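Local coordinates for protein ethanolamine kinase Pv091845 (PDB 2QG7) that probably phosphorylates ethanolamine in the first step of phosphatidylethanolamine synthesis in the malaria parasite Plasmodium vivax, at residues F235-L247 / F413-L427. Residues are numbered along the deposited sequence; the frame is centred on the assembly and turned at random.
Sequences FLWNTIWKYFHLL and FYICSHINWGLWSLL
Knobs-into-holes packing joins helix 236-251 to helix 413-430 in the helical C-terminal lobe of this kinase: Ile240 and Tyr243 fill holes on 413-427, and Leu423 fills one made by Ile240, Tyr243, Phe244 and Leu247. The segments run in roughly the same direction; the axes of 236-247 and 413-427 come within 9.1 Å at their closest, at a crossing angle of 38°. Tyr243 is pressed close where its CB meets Leu423 CB (3.5 Å). With CG anti to its carbonyl carbon (chi1 -62°), its ring lies alongside Trp424, pointing the same way. Trp424 CB makes a CH-pi contact over one face, while the indole turns an edge toward that face in an offset edge-to-face pair, planes at 62°. Thr239 O lies above the opposite face, near the rim; the ring thus has its own helix on one face and the facing helix on the other. Leu427 CD1 comes obliquely to the Tyr243 ring, 3.6 Å from Tyr243 CD1. One water, in the plane of the phenol at its edge, bonds to Tyr243 OH (2.6 Å) and accepts from Asn420 ND2 (3.0 Å), a water-mediated polar link between the two helices. Toward the N-terminal ends, Ile240 stretches CD1 to within 3.7 Å of Cys416 SG. Cys416 SG also lies obliquely against the six-membered ring of Trp237, 3.7 Å from Trp237 CH2, a sulfur-aromatic contact; Leu236 CD2 meets the edge of Phe413. The indole NH of Trp237 is bonded to Glu359, tying this end to strand 356-359. At the other end Leu247 drives CD1 against Leu423 O (3.5 Å), while its CG meets Leu427 CG. Helix 438-448 backs 413-427 through Trp421, Ser425 and Leu426. The result is a largely apolar, mostly buried helix-helix interface with a water bridge, in the helical C-terminal lobe of the protein-kinase-like fold of choline/ethanolamine kinases.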
loop_
_atom_site.group_PDB
_atom_site.type_symbol
_atom_site.label_atom_id
_atom_site.label_comp_id
_atom_site.label_asym_id
_atom_site.label_seq_id
_atom_site.Cartn_x
_atom_site.Cartn_y
_atom_site.Cartn_z
ATOM N N PHE D 235 27.266 -12.239 2.126
ATOM C CA PHE D 235 27.302 -10.782 2.030
ATOM C C PHE D 235 25.966 -10.166 2.490
ATOM O O PHE D 235 25.819 -8.940 2.505
ATOM C CB PHE D 235 27.586 -10.378 0.588
ATOM C CG PHE D 235 29.047 -10.278 0.251
ATOM C CD1 PHE D 235 29.550 -9.142 -0.360
ATOM C CD2 PHE D 235 29.921 -11.314 0.522
ATOM C CE1 PHE D 235 30.907 -9.054 -0.696
ATOM C CE2 PHE D 235 31.274 -11.210 0.207
ATOM C CZ PHE D 235 31.754 -10.090 -0.400
ATOM N N LEU D 236 25.021 -11.024 2.866
ATOM C CA LEU D 236 23.653 -10.649 3.138
ATOM C C LEU D 236 23.484 -9.827 4.406
ATOM O O LEU D 236 22.838 -8.769 4.391
ATOM C CB LEU D 236 22.770 -11.911 3.174
ATOM C CG LEU D 236 21.300 -11.914 3.564
ATOM C CD1 LEU D 236 20.449 -10.875 2.764
ATOM C CD2 LEU D 236 20.776 -13.322 3.367
ATOM N N TRP D 237 24.066 -10.318 5.495
ATOM C CA TRP D 237 23.900 -9.702 6.808
ATOM C C TRP D 237 24.717 -8.439 6.948
ATOM O O TRP D 237 24.332 -7.531 7.652
ATOM C CB TRP D 237 24.243 -10.705 7.905
ATOM C CG TRP D 237 23.657 -12.009 7.614
ATOM C CD1 TRP D 237 24.319 -13.122 7.198
ATOM C CD2 TRP D 237 22.263 -12.355 7.647
ATOM N NE1 TRP D 237 23.437 -14.152 7.000
ATOM C CE2 TRP D 237 22.166 -13.709 7.256
ATOM C CE3 TRP D 237 21.089 -11.651 7.968
ATOM C CZ2 TRP D 237 20.952 -14.382 7.185
ATOM C CZ3 TRP D 237 19.896 -12.317 7.910
ATOM C CH2 TRP D 237 19.831 -13.671 7.520
ATOM N N ASN D 238 25.859 -8.399 6.279
ATOM C CA ASN D 238 26.632 -7.182 6.144
ATOM C C ASN D 238 25.830 -6.089 5.446
ATOM O O ASN D 238 25.983 -4.918 5.768
ATOM C CB ASN D 238 27.896 -7.479 5.322
ATOM C CG ASN D 238 28.831 -6.271 5.213
ATOM O OD1 ASN D 238 29.588 -5.962 6.155
ATOM N ND2 ASN D 238 28.794 -5.595 4.050
ATOM N N THR D 239 25.002 -6.478 4.473
ATOM C CA THR D 239 24.212 -5.550 3.658
ATOM C C THR D 239 22.984 -5.077 4.434
ATOM O O THR D 239 22.710 -3.877 4.472
ATOM C CB THR D 239 23.781 -6.178 2.317
ATOM O OG1 THR D 239 24.946 -6.573 1.599
ATOM C CG2 THR D 239 23.032 -5.200 1.456
ATOM N N ILE D 240 22.276 -6.018 5.064
ATOM C CA ILE D 240 21.126 -5.683 5.912
ATOM C C ILE D 240 21.505 -4.745 7.060
ATOM O O ILE D 240 20.822 -3.759 7.299
ATOM C CB ILE D 240 20.387 -6.947 6.445
ATOM C CG1 ILE D 240 19.860 -7.777 5.286
ATOM C CG2 ILE D 240 19.215 -6.550 7.351
ATOM C CD1 ILE D 240 19.151 -9.034 5.738
ATOM N N TRP D 241 22.586 -5.056 7.765
ATOM C CA TRP D 241 23.103 -4.167 8.823
ATOM C C TRP D 241 23.607 -2.842 8.300
ATOM O O TRP D 241 23.526 -1.839 9.005
ATOM C CB TRP D 241 24.192 -4.843 9.677
ATOM C CG TRP D 241 23.629 -5.892 10.603
ATOM C CD1 TRP D 241 23.819 -7.241 10.524
ATOM C CD2 TRP D 241 22.776 -5.675 11.732
ATOM N NE1 TRP D 241 23.139 -7.882 11.532
ATOM C CE2 TRP D 241 22.481 -6.947 12.284
ATOM C CE3 TRP D 241 22.209 -4.535 12.321
ATOM C CZ2 TRP D 241 21.651 -7.107 13.423
ATOM C CZ3 TRP D 241 21.383 -4.702 13.446
ATOM C CH2 TRP D 241 21.116 -5.975 13.983
ATOM N N LYS D 242 24.112 -2.818 7.065
ATOM C CA LYS D 242 24.566 -1.561 6.477
ATOM C C LYS D 242 23.363 -0.629 6.300
ATOM O O LYS D 242 23.439 0.550 6.596
ATOM C CB LYS D 242 25.234 -1.843 5.140
ATOM C CG LYS D 242 25.929 -0.645 4.418
ATOM C CD LYS D 242 25.813 -0.907 2.829
ATOM C CE LYS D 242 26.520 0.264 2.037
ATOM N NZ LYS D 242 26.481 0.036 0.520
ATOM N N TYR D 243 22.259 -1.164 5.792
ATOM C CA TYR D 243 21.047 -0.375 5.605
ATOM C C TYR D 243 20.493 0.139 6.961
ATOM O O TYR D 243 20.084 1.286 7.072
ATOM C CB TYR D 243 19.970 -1.183 4.878
ATOM C CG TYR D 243 20.260 -1.657 3.475
ATOM C CD1 TYR D 243 21.164 -0.984 2.636
ATOM C CD2 TYR D 243 19.605 -2.769 2.971
ATOM C CE1 TYR D 243 21.412 -1.432 1.312
ATOM C CE2 TYR D 243 19.826 -3.215 1.678
ATOM C CZ TYR D 243 20.720 -2.540 0.845
ATOM O OH TYR D 243 20.933 -3.005 -0.445
ATOM N N PHE D 244 20.520 -0.726 7.976
ATOM C CA PHE D 244 20.034 -0.419 9.284
ATOM C C PHE D 244 20.800 0.763 9.845
ATOM O O PHE D 244 20.188 1.746 10.286
ATOM C CB PHE D 244 20.170 -1.626 10.199
ATOM C CG PHE D 244 19.704 -1.371 11.615
ATOM C CD1 PHE D 244 18.358 -1.580 11.972
ATOM C CD2 PHE D 244 20.602 -0.908 12.595
ATOM C CE1 PHE D 244 17.933 -1.316 13.284
ATOM C CE2 PHE D 244 20.182 -0.650 13.894
ATOM C CZ PHE D 244 18.864 -0.844 14.241
ATOM N N HIS D 245 22.132 0.672 9.810
ATOM C CA HIS D 245 23.017 1.703 10.370
ATOM C C HIS D 245 22.949 3.048 9.625
ATOM O O HIS D 245 23.041 4.090 10.247
ATOM C CB HIS D 245 24.482 1.207 10.494
ATOM C CG HIS D 245 24.682 0.126 11.526
ATOM N ND1 HIS D 245 24.444 0.316 12.875
ATOM C CD2 HIS D 245 25.106 -1.154 11.403
ATOM C CE1 HIS D 245 24.702 -0.802 13.531
ATOM N NE2 HIS D 245 25.089 -1.715 12.659
ATOM N N LEU D 246 22.783 3.029 8.312
ATOM C CA LEU D 246 22.613 4.257 7.561
ATOM C C LEU D 246 21.266 4.940 7.860
ATOM O O LEU D 246 21.161 6.186 7.863
ATOM C CB LEU D 246 22.755 3.980 6.075
ATOM C CG LEU D 246 24.160 3.709 5.496
ATOM C CD1 LEU D 246 24.073 3.072 4.101
ATOM C CD2 LEU D 246 24.985 5.010 5.419
ATOM N N LEU D 247 20.248 4.138 8.145
ATOM C CA LEU D 247 18.943 4.659 8.477
ATOM C C LEU D 247 18.864 5.096 9.913
ATOM O O LEU D 247 18.205 6.085 10.213
ATOM C CB LEU D 247 17.846 3.648 8.172
ATOM C CG LEU D 247 17.428 3.498 6.709
ATOM C CD1 LEU D 247 16.417 2.382 6.565
ATOM C CD2 LEU D 247 16.870 4.798 6.157
ATOM N N PHE D 413 13.655 -16.995 4.981
ATOM C CA PHE D 413 14.317 -15.989 4.146
ATOM C C PHE D 413 13.287 -15.072 3.470
ATOM O O PHE D 413 13.648 -14.016 2.944
ATOM C CB PHE D 413 15.234 -16.637 3.090
ATOM C CG PHE D 413 16.491 -17.204 3.659
ATOM C CD1 PHE D 413 16.510 -18.498 4.196
ATOM C CD2 PHE D 413 17.666 -16.448 3.671
ATOM C CE1 PHE D 413 17.651 -19.006 4.708
ATOM C CE2 PHE D 413 18.854 -16.967 4.204
ATOM C CZ PHE D 413 18.836 -18.228 4.733
ATOM N N TYR D 414 12.024 -15.484 3.497
ATOM C CA TYR D 414 10.928 -14.651 3.069
ATOM C C TYR D 414 10.909 -13.301 3.826
ATOM O O TYR D 414 10.905 -12.207 3.210
ATOM C CB TYR D 414 9.645 -15.388 3.320
ATOM C CG TYR D 414 9.176 -16.268 2.200
ATOM C CD1 TYR D 414 8.468 -15.721 1.121
ATOM C CD2 TYR D 414 9.390 -17.665 2.233
ATOM C CE1 TYR D 414 7.998 -16.508 0.103
ATOM C CE2 TYR D 414 8.907 -18.485 1.198
ATOM C CZ TYR D 414 8.212 -17.891 0.149
ATOM O OH TYR D 414 7.734 -18.645 -0.873
ATOM N N ILE D 415 10.924 -13.405 5.158
ATOM C CA ILE D 415 11.024 -12.251 6.052
ATOM C C ILE D 415 12.327 -11.487 5.918
ATOM O O ILE D 415 12.365 -10.267 6.064
ATOM C CB ILE D 415 10.857 -12.642 7.544
ATOM C CG1 ILE D 415 9.446 -13.230 7.791
ATOM C CG2 ILE D 415 11.026 -11.391 8.440
ATOM C CD1 ILE D 415 9.484 -14.138 9.016
ATOM N N CYS D 416 13.389 -12.219 5.688
ATOM C CA CYS D 416 14.716 -11.636 5.462
ATOM C C CYS D 416 14.747 -10.717 4.184
ATOM O O CYS D 416 15.319 -9.631 4.156
ATOM C CB CYS D 416 15.714 -12.801 5.329
ATOM S SG CYS D 416 17.371 -12.237 5.146
ATOM N N SER D 417 14.128 -11.208 3.128
ATOM C CA SER D 417 13.924 -10.476 1.906
ATOM C C SER D 417 13.029 -9.215 2.106
ATOM O O SER D 417 13.309 -8.170 1.537
ATOM C CB SER D 417 13.260 -11.436 0.916
ATOM O OG SER D 417 12.832 -10.755 -0.225
ATOM N N HIS D 418 11.974 -9.319 2.926
ATOM C CA HIS D 418 11.184 -8.141 3.332
ATOM C C HIS D 418 11.981 -7.048 4.053
ATOM O O HIS D 418 11.833 -5.872 3.760
ATOM C CB HIS D 418 9.999 -8.563 4.208
ATOM C CG HIS D 418 8.985 -9.373 3.488
ATOM N ND1 HIS D 418 8.500 -9.017 2.245
ATOM C CD2 HIS D 418 8.354 -10.522 3.830
ATOM C CE1 HIS D 418 7.593 -9.902 1.854
ATOM N NE2 HIS D 418 7.486 -10.826 2.800
ATOM N N ILE D 419 12.793 -7.438 5.022
ATOM C CA ILE D 419 13.586 -6.493 5.756
ATOM C C ILE D 419 14.631 -5.828 4.883
ATOM O O ILE D 419 14.813 -4.608 4.928
ATOM C CB ILE D 419 14.209 -7.152 7.016
ATOM C CG1 ILE D 419 13.075 -7.585 7.962
ATOM C CG2 ILE D 419 15.184 -6.198 7.693
ATOM C CD1 ILE D 419 13.482 -8.502 9.159
ATOM N N ASN D 420 15.320 -6.629 4.084
ATOM C CA ASN D 420 16.315 -6.122 3.146
ATOM C C ASN D 420 15.749 -5.044 2.218
ATOM O O ASN D 420 16.336 -3.973 2.075
ATOM C CB ASN D 420 16.928 -7.287 2.320
ATOM C CG ASN D 420 18.061 -6.825 1.413
ATOM O OD1 ASN D 420 19.164 -6.539 1.868
ATOM N ND2 ASN D 420 17.776 -6.720 0.124
ATOM N N TRP D 421 14.644 -5.334 1.557
ATOM C CA TRP D 421 14.105 -4.400 0.596
ATOM C C TRP D 421 13.286 -3.279 1.215
ATOM O O TRP D 421 13.135 -2.239 0.588
ATOM C CB TRP D 421 13.322 -5.115 -0.504
ATOM C CG TRP D 421 14.264 -5.853 -1.436
ATOM C CD1 TRP D 421 14.447 -7.199 -1.507
ATOM C CD2 TRP D 421 15.206 -5.273 -2.356
ATOM N NE1 TRP D 421 15.406 -7.490 -2.439
ATOM C CE2 TRP D 421 15.899 -6.335 -2.965
ATOM C CE3 TRP D 421 15.527 -3.954 -2.730
ATOM C CZ2 TRP D 421 16.887 -6.136 -3.936
ATOM C CZ3 TRP D 421 16.521 -3.751 -3.700
ATOM C CH2 TRP D 421 17.193 -4.832 -4.286
ATOM N N GLY D 422 12.756 -3.506 2.433
ATOM C CA GLY D 422 12.220 -2.429 3.251
ATOM C C GLY D 422 13.220 -1.332 3.572
ATOM O O GLY D 422 12.888 -0.174 3.472
ATOM N N LEU D 423 14.431 -1.702 3.997
ATOM C CA LEU D 423 15.413 -0.748 4.446
ATOM C C LEU D 423 16.084 -0.105 3.265
ATOM O O LEU D 423 16.416 1.071 3.319
ATOM C CB LEU D 423 16.464 -1.415 5.313
ATOM C CG LEU D 423 16.106 -2.115 6.617
ATOM C CD1 LEU D 423 17.336 -2.834 7.175
ATOM C CD2 LEU D 423 15.433 -1.167 7.637
ATOM N N TRP D 424 16.301 -0.867 2.199
ATOM C CA TRP D 424 16.815 -0.312 0.961
ATOM C C TRP D 424 15.899 0.787 0.432
ATOM O O TRP D 424 16.346 1.871 0.068
ATOM C CB TRP D 424 16.937 -1.429 -0.097
ATOM C CG TRP D 424 17.368 -0.951 -1.432
ATOM C CD1 TRP D 424 18.656 -0.738 -1.852
ATOM C CD2 TRP D 424 16.513 -0.591 -2.531
ATOM N NE1 TRP D 424 18.653 -0.299 -3.164
ATOM C CE2 TRP D 424 17.356 -0.178 -3.597
ATOM C CE3 TRP D 424 15.118 -0.566 -2.717
ATOM C CZ2 TRP D 424 16.849 0.260 -4.826
ATOM C CZ3 TRP D 424 14.617 -0.137 -3.906
ATOM C CH2 TRP D 424 15.495 0.247 -4.987
ATOM N N SER D 425 14.616 0.476 0.356
ATOM C CA SER D 425 13.631 1.421 -0.169
ATOM C C SER D 425 13.477 2.695 0.670
ATOM O O SER D 425 13.347 3.785 0.144
ATOM C CB SER D 425 12.291 0.746 -0.344
ATOM O OG SER D 425 11.513 1.552 -1.214
ATOM N N LEU D 426 13.521 2.544 1.976
ATOM C CA LEU D 426 13.495 3.697 2.854
ATOM C C LEU D 426 14.729 4.589 2.650
ATOM O O LEU D 426 14.597 5.829 2.644
ATOM C CB LEU D 426 13.357 3.270 4.321
ATOM C CG LEU D 426 11.972 2.804 4.761
ATOM C CD1 LEU D 426 11.996 2.334 6.236
ATOM C CD2 LEU D 426 10.869 3.885 4.563
ATOM N N LEU D 427 15.916 3.977 2.515
ATOM C CA LEU D 427 17.168 4.709 2.270
ATOM C C LEU D 427 17.149 5.480 0.984
ATOM O O LEU D 427 17.694 6.554 0.901
ATOM C CB LEU D 427 18.351 3.750 2.191
ATOM C CG LEU D 427 19.318 3.594 3.361
ATOM C CD1 LEU D 427 20.358 2.499 2.963
ATOM C CD2 LEU D 427 20.010 4.916 3.661
HETATM O O HOH W 1 19.399 -4.805 -1.518
#